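Long-range contacts in alpha-galactosidase 1 (Saccharomyces cerevisiae, PDB 3LRK), which hydrolyses terminal, non-reducing alpha-D-galactose residues in alpha-D-galactosides, including galactose oligosaccharides, galactomannans and galactolipids: residues W34-T39 / I69-C74; S207-A212 / D260-E265; C42-Q47 / E89-N94; G83-D88 / Q136-N141. The protein carries 1 engineered substitution. All coordinates share one frame; numbering follows the deposited sequence.

How the contacts relate
From the N terminus, contact 1 comes first, joining 34-39 to 69-74 and closing a loop round helix 46-58; it pairs two neighbouring barrel strands. Contact 3 starts inside that loop, at 42-47, but ends beyond it at 89-94, so the two cross, and the Cys-42 to Cys-74 disulfide bonds them covalently. Contact 4 crosses contact 3 in turn: 83-88 lies before 89-94, and 136-141 well after it, tying the hairpin strand 85-87 to helix 131-140. Contact 2 follows in series, joining the loops after strands 203-205 and 258-260. It meets contact 1 by packing, where Asp-35 CB lies 3.3 Å from Asn-263 ND2.

Contact 1 (W34-T39 / I69-C74); sequences WDNWNT and IILDDC
Ile-69 meets Trp-34 at the indole edge, near the ring plane, with CG2 of Ile-69 4.1 Å from CE3 of Trp-34; both side chains pack on Ile-56 of helix 46-58. Ile-70 gives the hydrogen bond across: its N is 2.8 Å from Trp-34 O, and the N-H...O angle is 158°. Ile-70 O in turn receives a CA-H...O contact from Asp-35, CA to O 3.3 Å. Two parallel bridges, Trp-34 to Ile-69 and Asp-35 to Ile-70, thus join strands 32-35 and 68-70, the first two strands of the TIM barrel; beyond them the second segment runs on to the substrate-binding pair Asp-72 and Asp-73, while the first turns into helix 37-40. Asp-72 brings its OD1 to 2.7 Å from OD2 of Asp-35, the carboxylate planes 57° apart. Lys-147 makes a salt bridge to Asp-72 OD1 and a long, weak ion pair to Asp-35 OD2. The other oxygen, Asp-35 OD1, caps Trp-37 N at 2.8 Å. With an alanine at Asp-35, Trp-37 N would probably be left without its cap and Lys-147 without its second, weaker partner. Asp-73 sets its CB 3.9 Å from CZ3 of Trp-37, whose CG stands opposite the backbone N (chi1 -172°), carrying the indole toward this segment. Cys-74, disulfide-bonded to Cys-42, places SG at the edge of the same indole, 3.6 Å from Trp-37 CZ3.

Contact 2 (S207-A212 / D260-E265); sequences SGDVTA and DLDNLE
Val-210 and Asp-262 join two loops of the TIM barrel, those after strands 203-205 and 258-260, beside the active site: Val-210 N donates to Asp-262 OD2 at 2.9 Å, meeting the anti lone pair of that oxygen. Asp-262 has its CG opposite the backbone N (chi1 -157°), which sends the carboxylate to the other loop. The same OD2 lies 3.2 Å from CA of Asp-209, the proton donor, whose own carboxylate forms a salt bridge with Arg-205. A glycerol, probably from the crystallisation liquor, also hydrogen-bonds to Asp-262 OD2, consistent with this oxygen facing the pocket. Asp-262 OD1 accepts from Asn-263 N, which sits above the carboxylate plane. Val-210 holds CG1 between its backbone N and carbonyl carbon (chi1 78°), and this methyl lies 3.3 Å from Asn-263 O and 3.4 Å from Glu-265 OE2. The Glu-265 chain bends at chi2 (-84°) and runs antiparallel alongside Val-210, bringing OE2 to 3.2 Å from Thr-211 CA. At the other end, Asp-260 OD1 accepts from Asp-262 N in an Asx turn. Water 1 bridges the loops, donating to Ser-207 OG at 3.0 Å and to Asp-260 O at 2.7 Å.

Contact 3 (C42-Q47 / E89-N94); sequences CDVSEQ and EQKFPN
Cys-42 and Lys-91 begin a contact that joins the N-terminal end of helix 46-58, an outer helix of the TIM barrel, to the loop between strand 85-87 and helix 96-105. Lys-91 NZ donates to Cys-42 O at 2.9 Å, tilted 18° from the carbonyl plane, and also to Cys-74 O, so two carbonyls, one from each half of the Cys-42 to Cys-74 disulfide, hold the ammonium group. Its reach depends on an extended chain, anti at every bond from chi2 to chi4. Val-44 lies alongside that chain, its O 3.4 Å from CG of Lys-91, while its CG2 meets the ring of Phe-92 at CZ, 3.9 Å away. Ser-45 is the N-cap of the helix, with its OG accepting from Leu-48 N, and its CA lies 3.3 Å from Lys-91 O in a CA-H...O contact. That carbonyl is used again at the first helical residue: Glu-46 N donates to Lys-91 O at 3.0 Å, with an angle of 157° at the hydrogen. An N-H of the first helical turn is therefore satisfied by the neighbouring loop. The Phe-92 ring lies close by, CE2 being 3.4 Å from Glu-46 N. The extended Glu-46 side chain lies roughly perpendicular to that of Asn-94, and Asn-94 ND2 donates to Glu-46 OE1 at 3.0 Å in a nearly straight bond (174°).

Contact 4 (G83-D88 / Q136-N141); sequences GFLVAD and QFFANN
The ring of Phe-137 carries Leu-85 on one face: CB of Leu-85 stands 4.0 Å from the ring centroid and only 13° off the normal, a CH-pi contact. The amide of Asn-141 lies over the opposite face, and the edge, close to the ring plane, receives CD2 of Phe-84 and CD1 of Phe-138. Here the hairpin of strands 76-79 and 85-87, part of the excursion between barrel strand 68-70 and helix 96-105, packs on helix 131-140, which follows barrel strand 109-115 in the TIM barrel. Trp-75 completes the aromatic cluster, its ring meeting that of Phe-137 with planes about 20° apart. The Phe-84 ring has Gln-136 CG at its edge, in plane. Its CE2 lies 3.6 Å from CA of Phe-137, and CZ is 3.8 Å from CB of Gln-136, so the ring rests against the helix backbone as well as on side chains. This position goes with a chi1 of -114° at Phe-84, well off a staggered value. Replacing Phe-84 by an alanine would probably open a gap beside Phe-137 CB and leave the CB and CG of Gln-136 without their aromatic neighbour. Leu-85 reaches farther with its CD1, which lies 4.0 Å from CZ of Phe-138, and its carbonyl O is 3.3 Å from CE1 of Phe-137. Contact between the segments is largely apolar, with no hydrogen bond across it. Along the helix, one turn apart, Gln-136 NE2 donates to Asn-140 OD1 at 2.8 Å, reaching it from above the carbonyl plane.

Contact 1 (W34-T39 / I69-C74)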
loop_
_atom_site.group_PDB
_atom_site.type_symbol
_atom_site.label_atom_id
_atom_site.label_comp_id
_atom_site.label_asym_id
_atom_site.label_seq_id
_atom_site.Cartn_x
_atom_site.Cartn_y
_atom_site.Cartn_z
ATOM N N TRP A 34 0.254 6.881 35.776
ATOM C CA TRP A 34 -0.670 5.766 35.900
ATOM C C TRP A 34 -1.995 6.120 35.223
ATOM O O TRP A 34 -2.425 7.277 35.238
ATOM C CB TRP A 34 -0.883 5.446 37.387
ATOM C CG TRP A 34 -1.993 4.456 37.699
ATOM C CD1 TRP A 34 -1.886 3.094 37.758
ATOM C CD2 TRP A 34 -3.354 4.764 38.024
ATOM N NE1 TRP A 34 -3.100 2.533 38.082
ATOM C CE2 TRP A 34 -4.019 3.533 38.255
ATOM C CE3 TRP A 34 -4.084 5.959 38.140
ATOM C CZ2 TRP A 34 -5.376 3.463 38.590
ATOM C CZ3 TRP A 34 -5.441 5.884 38.476
ATOM C CH2 TRP A 34 -6.066 4.643 38.699
ATOM N N ASP A 35 -2.634 5.109 34.642
ATOM C CA ASP A 35 -3.932 5.254 33.991
ATOM C C ASP A 35 -4.830 4.125 34.523
ATOM O O ASP A 35 -4.384 2.981 34.653
ATOM C CB ASP A 35 -3.748 5.179 32.460
ATOM C CG ASP A 35 -5.044 5.383 31.674
ATOM O OD1 ASP A 35 -6.051 4.679 31.944
ATOM O OD2 ASP A 35 -5.044 6.237 30.740
ATOM N N ASN A 36 -6.080 4.452 34.824
ATOM C CA ASN A 36 -7.012 3.515 35.468
ATOM C C ASN A 36 -7.623 2.443 34.562
ATOM O O ASN A 36 -8.288 1.521 35.052
ATOM C CB ASN A 36 -8.153 4.297 36.121
ATOM C CG ASN A 36 -9.055 4.969 35.096
ATOM O OD1 ASN A 36 -10.002 4.366 34.570
ATOM N ND2 ASN A 36 -8.761 6.216 34.801
ATOM N N TRP A 37 -7.418 2.565 33.251
ATOM C CA TRP A 37 -8.169 1.744 32.302
ATOM C C TRP A 37 -7.964 0.227 32.456
ATOM O O TRP A 37 -8.939 -0.502 32.686
ATOM C CB TRP A 37 -7.937 2.167 30.841
ATOM C CG TRP A 37 -8.868 1.416 29.950
ATOM C CD1 TRP A 37 -8.572 0.343 29.165
ATOM C CD2 TRP A 37 -10.277 1.639 29.820
ATOM N NE1 TRP A 37 -9.713 -0.105 28.523
ATOM C CE2 TRP A 37 -10.771 0.673 28.912
ATOM C CE3 TRP A 37 -11.168 2.575 30.369
ATOM C CZ2 TRP A 37 -12.120 0.613 28.544
ATOM C CZ3 TRP A 37 -12.513 2.517 29.998
ATOM C CH2 TRP A 37 -12.972 1.539 29.100
ATOM N N ASN A 38 -6.718 -0.240 32.327
ATOM C CA ASN A 38 -6.435 -1.686 32.322
ATOM C C ASN A 38 -7.158 -2.451 33.424
ATOM O O ASN A 38 -7.585 -3.584 33.212
ATOM C CB ASN A 38 -4.933 -1.982 32.387
ATOM C CG ASN A 38 -4.211 -1.698 31.068
ATOM O OD1 ASN A 38 -4.839 -1.548 30.012
ATOM N ND2 ASN A 38 -2.883 -1.623 31.129
ATOM N N THR A 39 -7.332 -1.814 34.578
ATOM C CA THR A 39 -7.799 -2.519 35.766
ATOM C C THR A 39 -9.168 -2.072 36.281
ATOM O O THR A 39 -9.790 -2.797 37.069
ATOM C CB THR A 39 -6.718 -2.516 36.905
ATOM O OG1 THR A 39 -6.405 -1.171 37.299
ATOM C CG2 THR A 39 -5.434 -3.212 36.434
ATOM N N ILE A 69 -1.415 11.284 37.146
ATOM C CA ILE A 69 -2.585 10.453 37.452
ATOM C C ILE A 69 -3.602 10.688 36.343
ATOM O O ILE A 69 -4.262 11.751 36.286
ATOM C CB ILE A 69 -3.199 10.805 38.847
ATOM C CG1 ILE A 69 -2.152 10.635 39.964
ATOM C CG2 ILE A 69 -4.467 9.970 39.120
ATOM C CD1 ILE A 69 -1.543 9.206 40.068
ATOM N N ILE A 70 -3.703 9.713 35.444
ATOM C CA ILE A 70 -4.477 9.894 34.218
ATOM C C ILE A 70 -5.814 9.163 34.275
ATOM O O ILE A 70 -5.872 7.935 34.226
ATOM C CB ILE A 70 -3.696 9.454 32.950
ATOM C CG1 ILE A 70 -2.310 10.107 32.898
ATOM C CG2 ILE A 70 -4.506 9.783 31.684
ATOM C CD1 ILE A 70 -1.285 9.303 32.071
ATOM N N LEU A 71 -6.876 9.952 34.384
ATOM C CA LEU A 71 -8.245 9.468 34.337
ATOM C C LEU A 71 -8.584 9.232 32.869
ATOM O O LEU A 71 -8.447 10.145 32.045
ATOM C CB LEU A 71 -9.197 10.503 34.935
ATOM C CG LEU A 71 -10.713 10.246 34.847
ATOM C CD1 LEU A 71 -11.141 9.066 35.706
ATOM C CD2 LEU A 71 -11.488 11.492 35.206
ATOM N N ASP A 72 -9.023 8.016 32.558
ATOM C CA ASP A 72 -9.307 7.611 31.180
ATOM C C ASP A 72 -10.786 7.859 30.825
ATOM O O ASP A 72 -11.371 8.842 31.272
ATOM C CB ASP A 72 -8.877 6.145 30.979
ATOM C CG ASP A 72 -8.423 5.845 29.547
ATOM O OD1 ASP A 72 -7.233 6.047 29.222
ATOM O OD2 ASP A 72 -9.265 5.389 28.747
ATOM N N ASP A 73 -11.369 6.982 30.007
ATOM C CA ASP A 73 -12.709 7.142 29.419
ATOM C C ASP A 73 -13.830 7.056 30.477
ATOM O O ASP A 73 -13.562 6.770 31.645
ATOM C CB ASP A 73 -12.894 6.040 28.358
ATOM C CG ASP A 73 -13.862 6.417 27.221
ATOM O OD1 ASP A 73 -14.693 7.352 27.336
ATOM O OD2 ASP A 73 -13.774 5.745 26.172
ATOM N N CYS A 74 -15.075 7.308 30.051
ATOM C CA CYS A 74 -16.302 7.063 30.850
ATOM C C CYS A 74 -16.514 7.976 32.060
ATOM O O CYS A 74 -17.136 7.575 33.061
ATOM C CB CYS A 74 -16.389 5.599 31.308
ATOM S SG CYS A 74 -15.594 4.412 30.223
#

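Contact 2 (S207-A212 / D260-E265)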
loop_
_atom_site.group_PDB
_atom_site.type_symbol
_atom_site.label_atom_id
_atom_site.label_comp_id
_atom_site.label_asym_id
_atom_site.label_seq_id
_atom_site.Cartn_x
_atom_site.Cartn_y
_atom_site.Cartn_z
ATOM N N SER A 207 0.853 2.436 17.903
ATOM C CA SER A 207 0.252 1.123 17.620
ATOM C C SER A 207 -1.134 0.970 18.254
ATOM O O SER A 207 -1.539 1.785 19.087
ATOM C CB SER A 207 1.164 -0.021 18.115
ATOM O OG SER A 207 1.065 -0.196 19.524
ATOM N N GLY A 208 -1.842 -0.096 17.864
ATOM C CA GLY A 208 -3.056 -0.542 18.570
ATOM C C GLY A 208 -2.721 -0.952 20.000
ATOM O O GLY A 208 -1.544 -1.116 20.343
ATOM N N ASP A 209 -3.738 -1.131 20.838
ATOM C CA ASP A 209 -3.502 -1.367 22.273
ATOM C C ASP A 209 -2.682 -2.619 22.529
ATOM O O ASP A 209 -2.900 -3.649 21.901
ATOM C CB ASP A 209 -4.802 -1.478 23.065
ATOM C CG ASP A 209 -5.680 -0.249 22.957
ATOM O OD1 ASP A 209 -5.239 0.792 22.411
ATOM O OD2 ASP A 209 -6.831 -0.342 23.431
ATOM N N VAL A 210 -1.726 -2.493 23.446
ATOM C CA VAL A 210 -1.001 -3.623 24.001
ATOM C C VAL A 210 -1.925 -4.491 24.865
ATOM O O VAL A 210 -2.982 -4.040 25.316
ATOM C CB VAL A 210 0.242 -3.143 24.827
ATOM C CG1 VAL A 210 -0.175 -2.641 26.206
ATOM C CG2 VAL A 210 1.295 -4.265 24.946
ATOM N N THR A 211 -1.517 -5.742 25.056
ATOM C CA THR A 211 -2.174 -6.658 25.971
ATOM C C THR A 211 -1.098 -7.441 26.722
ATOM O O THR A 211 0.077 -7.417 26.333
ATOM C CB THR A 211 -3.180 -7.608 25.242
ATOM O OG1 THR A 211 -3.934 -8.337 26.219
ATOM C CG2 THR A 211 -2.465 -8.584 24.309
ATOM N N ALA A 212 -1.494 -8.104 27.808
ATOM C CA ALA A 212 -0.568 -8.876 28.634
ATOM C C ALA A 212 -0.175 -10.215 27.983
ATOM O O ALA A 212 -0.373 -11.298 28.556
ATOM C CB ALA A 212 -1.153 -9.086 30.053
ATOM N N ASP A 260 5.021 6.341 21.771
ATOM C CA ASP A 260 4.301 5.808 22.939
ATOM C C ASP A 260 3.885 4.373 22.621
ATOM O O ASP A 260 3.051 4.135 21.739
ATOM C CB ASP A 260 3.096 6.715 23.225
ATOM C CG ASP A 260 2.260 6.281 24.437
ATOM O OD1 ASP A 260 2.523 5.234 25.066
ATOM O OD2 ASP A 260 1.302 7.015 24.741
ATOM N N LEU A 261 4.489 3.419 23.328
ATOM C CA LEU A 261 4.222 1.994 23.119
ATOM C C LEU A 261 3.067 1.435 23.997
ATOM O O LEU A 261 2.932 0.213 24.155
ATOM C CB LEU A 261 5.503 1.162 23.314
ATOM C CG LEU A 261 6.909 1.486 22.765
ATOM C CD1 LEU A 261 7.665 0.193 22.360
ATOM C CD2 LEU A 261 7.022 2.590 21.690
ATOM N N ASP A 262 2.252 2.344 24.545
ATOM C CA ASP A 262 1.050 2.051 25.355
ATOM C C ASP A 262 1.421 1.752 26.815
ATOM O O ASP A 262 2.591 1.577 27.128
ATOM C CB ASP A 262 0.186 0.932 24.731
ATOM C CG ASP A 262 -1.257 0.972 25.180
ATOM O OD1 ASP A 262 -1.650 1.889 25.923
ATOM O OD2 ASP A 262 -2.020 0.075 24.772
ATOM N N ASN A 263 0.429 1.736 27.704
ATOM C CA ASN A 263 0.677 1.526 29.131
ATOM C C ASN A 263 1.350 0.176 29.404
ATOM O O ASN A 263 1.095 -0.813 28.706
ATOM C CB ASN A 263 -0.618 1.614 29.930
ATOM C CG ASN A 263 -1.379 2.915 29.710
ATOM O OD1 ASN A 263 -0.939 3.826 28.988
ATOM N ND2 ASN A 263 -2.527 3.007 30.342
ATOM N N LEU A 264 2.206 0.159 30.419
ATOM C CA LEU A 264 2.901 -1.045 30.869
ATOM C C LEU A 264 1.936 -2.083 31.422
ATOM O O LEU A 264 1.008 -1.751 32.167
ATOM C CB LEU A 264 3.950 -0.677 31.938
ATOM C CG LEU A 264 5.116 0.161 31.405
ATOM C CD1 LEU A 264 5.813 0.998 32.496
ATOM C CD2 LEU A 264 6.114 -0.723 30.634
ATOM N N GLU A 265 2.169 -3.338 31.053
ATOM C CA GLU A 265 1.352 -4.453 31.491
ATOM C C GLU A 265 2.003 -5.164 32.681
ATOM O O GLU A 265 1.531 -6.211 33.124
ATOM C CB GLU A 265 1.114 -5.426 30.336
ATOM C CG GLU A 265 0.344 -4.820 29.160
ATOM C CD GLU A 265 -1.168 -4.837 29.346
ATOM O OE1 GLU A 265 -1.672 -5.089 30.465
ATOM O OE2 GLU A 265 -1.871 -4.586 28.354
HETATM O O HOH W 1 1.090 2.467 20.920
#

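Contact 3 (C42-Q47 / E89-N94)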
loop_
_atom_site.group_PDB
_atom_site.type_symbol
_atom_site.label_atom_id
_atom_site.label_comp_id
_atom_site.label_asym_id
_atom_site.label_seq_id
_atom_site.Cartn_x
_atom_site.Cartn_y
_atom_site.Cartn_z
ATOM N N CYS A 42 -14.619 1.448 32.799
ATOM C CA CYS A 42 -15.542 2.576 33.030
ATOM C C CYS A 42 -15.889 2.827 34.498
ATOM O O CYS A 42 -16.506 3.842 34.825
ATOM C CB CYS A 42 -16.847 2.418 32.228
ATOM S SG CYS A 42 -16.717 2.719 30.433
ATOM N N ASP A 43 -15.493 1.907 35.372
ATOM C CA ASP A 43 -15.802 2.008 36.796
ATOM C C ASP A 43 -14.799 2.929 37.504
ATOM O O ASP A 43 -13.894 2.467 38.214
ATOM C CB ASP A 43 -15.835 0.613 37.431
ATOM C CG ASP A 43 -16.337 0.633 38.865
ATOM O OD1 ASP A 43 -17.208 1.481 39.179
ATOM O OD2 ASP A 43 -15.856 -0.195 39.676
ATOM N N VAL A 44 -14.974 4.233 37.289
ATOM C CA VAL A 44 -14.094 5.267 37.822
ATOM C C VAL A 44 -14.866 6.162 38.788
ATOM O O VAL A 44 -16.093 6.237 38.726
ATOM C CB VAL A 44 -13.467 6.150 36.692
ATOM C CG1 VAL A 44 -12.616 5.320 35.758
ATOM C CG2 VAL A 44 -14.538 6.901 35.894
ATOM N N SER A 45 -14.145 6.837 39.683
ATOM C CA SER A 45 -14.753 7.828 40.574
ATOM C C SER A 45 -13.659 8.697 41.169
ATOM O O SER A 45 -12.488 8.355 41.062
ATOM C CB SER A 45 -15.545 7.151 41.698
ATOM O OG SER A 45 -14.679 6.471 42.588
ATOM N N GLU A 46 -14.037 9.819 41.786
ATOM C CA GLU A 46 -13.068 10.631 42.528
ATOM C C GLU A 46 -12.320 9.759 43.529
ATOM O O GLU A 46 -11.086 9.788 43.590
ATOM C CB GLU A 46 -13.735 11.805 43.251
ATOM C CG GLU A 46 -12.733 12.661 44.023
ATOM C CD GLU A 46 -13.365 13.761 44.877
ATOM O OE1 GLU A 46 -14.224 14.516 44.392
ATOM O OE2 GLU A 46 -12.964 13.886 46.051
ATOM N N GLN A 47 -13.082 8.969 44.288
ATOM C CA GLN A 47 -12.531 8.104 45.337
ATOM C C GLN A 47 -11.469 7.138 44.825
ATOM O O GLN A 47 -10.406 7.017 45.439
ATOM C CB GLN A 47 -13.643 7.334 46.057
ATOM C CG GLN A 47 -13.248 6.884 47.463
ATOM C CD GLN A 47 -12.973 8.065 48.376
ATOM O OE1 GLN A 47 -13.764 9.005 48.442
ATOM N NE2 GLN A 47 -11.847 8.023 49.081
ATOM N N GLU A 89 -21.909 13.367 37.670
ATOM C CA GLU A 89 -21.990 13.829 39.067
ATOM C C GLU A 89 -22.104 12.722 40.116
ATOM O O GLU A 89 -21.898 12.973 41.308
ATOM C CB GLU A 89 -23.070 14.902 39.258
ATOM C CG GLU A 89 -24.380 14.644 38.548
ATOM C CD GLU A 89 -25.100 15.946 38.202
ATOM O OE1 GLU A 89 -25.028 16.389 37.019
ATOM O OE2 GLU A 89 -25.713 16.534 39.123
ATOM N N GLN A 90 -22.421 11.510 39.675
ATOM C CA GLN A 90 -22.375 10.333 40.543
ATOM C C GLN A 90 -20.928 9.874 40.760
ATOM O O GLN A 90 -20.541 9.508 41.874
ATOM C CB GLN A 90 -23.205 9.189 39.948
ATOM C CG GLN A 90 -24.573 9.626 39.405
ATOM C CD GLN A 90 -25.529 10.076 40.500
ATOM O OE1 GLN A 90 -25.798 9.332 41.452
ATOM N NE2 GLN A 90 -26.055 11.299 40.370
ATOM N N LYS A 91 -20.134 9.899 39.689
ATOM C CA LYS A 91 -18.740 9.460 39.746
ATOM C C LYS A 91 -17.824 10.563 40.293
ATOM O O LYS A 91 -16.853 10.279 40.983
ATOM C CB LYS A 91 -18.260 9.018 38.354
ATOM C CG LYS A 91 -19.003 7.806 37.785
ATOM C CD LYS A 91 -18.534 7.497 36.378
ATOM C CE LYS A 91 -19.229 6.264 35.823
ATOM N NZ LYS A 91 -18.583 5.795 34.559
ATOM N N PHE A 92 -18.143 11.813 39.966
ATOM C CA PHE A 92 -17.351 12.983 40.361
ATOM C C PHE A 92 -18.261 14.061 40.958
ATOM O O PHE A 92 -18.531 15.084 40.322
ATOM C CB PHE A 92 -16.517 13.494 39.169
ATOM C CG PHE A 92 -15.640 12.428 38.576
ATOM C CD1 PHE A 92 -16.053 11.715 37.454
ATOM C CD2 PHE A 92 -14.434 12.088 39.183
ATOM C CE1 PHE A 92 -15.272 10.697 36.933
ATOM C CE2 PHE A 92 -13.642 11.066 38.672
ATOM C CZ PHE A 92 -14.054 10.375 37.543
ATOM N N PRO A 93 -18.733 13.825 42.205
ATOM C CA PRO A 93 -19.712 14.696 42.873
ATOM C C PRO A 93 -19.274 16.147 43.117
ATOM O O PRO A 93 -20.125 17.014 43.308
ATOM C CB PRO A 93 -19.981 13.975 44.202
ATOM C CG PRO A 93 -18.850 13.033 44.393
ATOM C CD PRO A 93 -18.363 12.661 43.033
ATOM N N ASN A 94 -17.967 16.398 43.079
ATOM C CA ASN A 94 -17.396 17.719 43.347
ATOM C C ASN A 94 -16.829 18.411 42.087
ATOM O O ASN A 94 -16.257 19.503 42.163
ATOM C CB ASN A 94 -16.327 17.574 44.432
ATOM C CG ASN A 94 -16.882 16.924 45.700
ATOM O OD1 ASN A 94 -17.807 17.450 46.297
ATOM N ND2 ASN A 94 -16.336 15.771 46.088
HETATM O O HOH W 2 -15.269 14.716 42.175
#

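Contact 4 (G83-D88 / Q136-N141)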
loop_
_atom_site.group_PDB
_atom_site.type_symbol
_atom_site.label_atom_id
_atom_site.label_comp_id
_atom_site.label_asym_id
_atom_site.label_seq_id
_atom_site.Cartn_x
_atom_site.Cartn_y
_atom_site.Cartn_z
ATOM N N GLY A 83 -23.217 23.547 25.607
ATOM C CA GLY A 83 -22.419 22.607 24.827
ATOM C C GLY A 83 -21.142 22.162 25.519
ATOM O O GLY A 83 -20.339 21.442 24.929
ATOM N N PHE A 84 -20.965 22.584 26.772
ATOM C CA PHE A 84 -19.816 22.195 27.587
ATOM C C PHE A 84 -19.952 20.788 28.121
ATOM O O PHE A 84 -21.050 20.376 28.523
ATOM C CB PHE A 84 -19.646 23.149 28.772
ATOM C CG PHE A 84 -18.391 23.964 28.723
ATOM C CD1 PHE A 84 -18.148 24.834 27.668
ATOM C CD2 PHE A 84 -17.460 23.882 29.756
ATOM C CE1 PHE A 84 -16.987 25.596 27.633
ATOM C CE2 PHE A 84 -16.293 24.645 29.728
ATOM C CZ PHE A 84 -16.059 25.500 28.667
ATOM N N LEU A 85 -18.833 20.063 28.141
ATOM C CA LEU A 85 -18.746 18.764 28.790
ATOM C C LEU A 85 -19.200 18.868 30.240
ATOM O O LEU A 85 -18.883 19.848 30.924
ATOM C CB LEU A 85 -17.306 18.239 28.778
ATOM C CG LEU A 85 -16.732 17.712 27.459
ATOM C CD1 LEU A 85 -15.217 17.659 27.539
ATOM C CD2 LEU A 85 -17.320 16.347 27.134
ATOM N N VAL A 86 -19.940 17.856 30.682
ATOM C CA VAL A 86 -20.378 17.739 32.075
ATOM C C VAL A 86 -19.800 16.444 32.650
ATOM O O VAL A 86 -20.002 15.372 32.086
ATOM C CB VAL A 86 -21.937 17.755 32.185
ATOM C CG1 VAL A 86 -22.406 17.600 33.640
ATOM C CG2 VAL A 86 -22.499 19.044 31.599
ATOM N N ALA A 87 -19.063 16.544 33.755
ATOM C CA ALA A 87 -18.590 15.351 34.454
ATOM C C ALA A 87 -19.782 14.613 35.072
ATOM O O ALA A 87 -20.726 15.251 35.514
ATOM C CB ALA A 87 -17.594 15.729 35.539
ATOM N N ASP A 88 -19.732 13.282 35.079
ATOM C CA ASP A 88 -20.772 12.472 35.696
ATOM C C ASP A 88 -20.796 12.810 37.194
ATOM O O ASP A 88 -19.810 12.592 37.893
ATOM C CB ASP A 88 -20.486 10.980 35.466
ATOM C CG ASP A 88 -21.570 10.070 36.044
ATOM O OD1 ASP A 88 -21.796 10.118 37.265
ATOM O OD2 ASP A 88 -22.191 9.297 35.282
ATOM N N GLN A 136 -11.090 24.257 26.781
ATOM C CA GLN A 136 -11.496 25.206 27.819
ATOM C C GLN A 136 -12.017 24.523 29.086
ATOM O O GLN A 136 -11.614 24.886 30.202
ATOM C CB GLN A 136 -12.533 26.209 27.299
ATOM C CG GLN A 136 -12.739 27.421 28.228
ATOM C CD GLN A 136 -11.451 28.216 28.449
ATOM O OE1 GLN A 136 -10.778 28.615 27.499
ATOM N NE2 GLN A 136 -11.099 28.428 29.711
ATOM N N PHE A 137 -12.905 23.544 28.913
ATOM C CA PHE A 137 -13.328 22.690 30.033
ATOM C C PHE A 137 -12.135 22.095 30.795
ATOM O O PHE A 137 -12.097 22.148 32.043
ATOM C CB PHE A 137 -14.289 21.569 29.571
ATOM C CG PHE A 137 -14.607 20.577 30.655
ATOM C CD1 PHE A 137 -15.726 20.750 31.470
ATOM C CD2 PHE A 137 -13.771 19.485 30.883
ATOM C CE1 PHE A 137 -16.001 19.850 32.479
ATOM C CE2 PHE A 137 -14.044 18.583 31.908
ATOM C CZ PHE A 137 -15.168 18.767 32.699
ATOM N N PHE A 138 -11.163 21.529 30.070
ATOM C CA PHE A 138 -10.025 20.900 30.744
ATOM C C PHE A 138 -9.182 21.931 31.523
ATOM O O PHE A 138 -8.777 21.677 32.654
ATOM C CB PHE A 138 -9.164 20.058 29.785
ATOM C CG PHE A 138 -9.906 18.892 29.168
ATOM C CD1 PHE A 138 -10.521 17.923 29.974
ATOM C CD2 PHE A 138 -9.997 18.766 27.783
ATOM C CE1 PHE A 138 -11.216 16.850 29.401
ATOM C CE2 PHE A 138 -10.693 17.700 27.206
ATOM C CZ PHE A 138 -11.302 16.738 28.013
ATOM N N ALA A 139 -8.950 23.093 30.920
ATOM C CA ALA A 139 -8.222 24.181 31.580
ATOM C C ALA A 139 -8.988 24.759 32.782
ATOM O O ALA A 139 -8.383 25.046 33.822
ATOM C CB ALA A 139 -7.893 25.258 30.596
ATOM N N ASN A 140 -10.310 24.910 32.644
ATOM C CA ASN A 140 -11.169 25.370 33.758
ATOM C C ASN A 140 -11.088 24.428 34.950
ATOM O O ASN A 140 -11.216 24.848 36.105
ATOM C CB ASN A 140 -12.633 25.499 33.323
ATOM C CG ASN A 140 -12.891 26.716 32.462
ATOM O OD1 ASN A 140 -11.989 27.521 32.190
ATOM N ND2 ASN A 140 -14.131 26.854 32.010
ATOM N N ASN A 141 -10.887 23.146 34.648
ATOM C CA ASN A 141 -10.781 22.097 35.657
ATOM C C ASN A 141 -9.349 21.737 36.053
ATOM O O ASN A 141 -9.114 20.722 36.709
ATOM C CB ASN A 141 -11.599 20.884 35.218
ATOM C CG ASN A 141 -13.077 21.178 35.243
ATOM O OD1 ASN A 141 -13.665 21.562 34.226
ATOM N ND2 ASN A 141 -13.675 21.083 36.426
#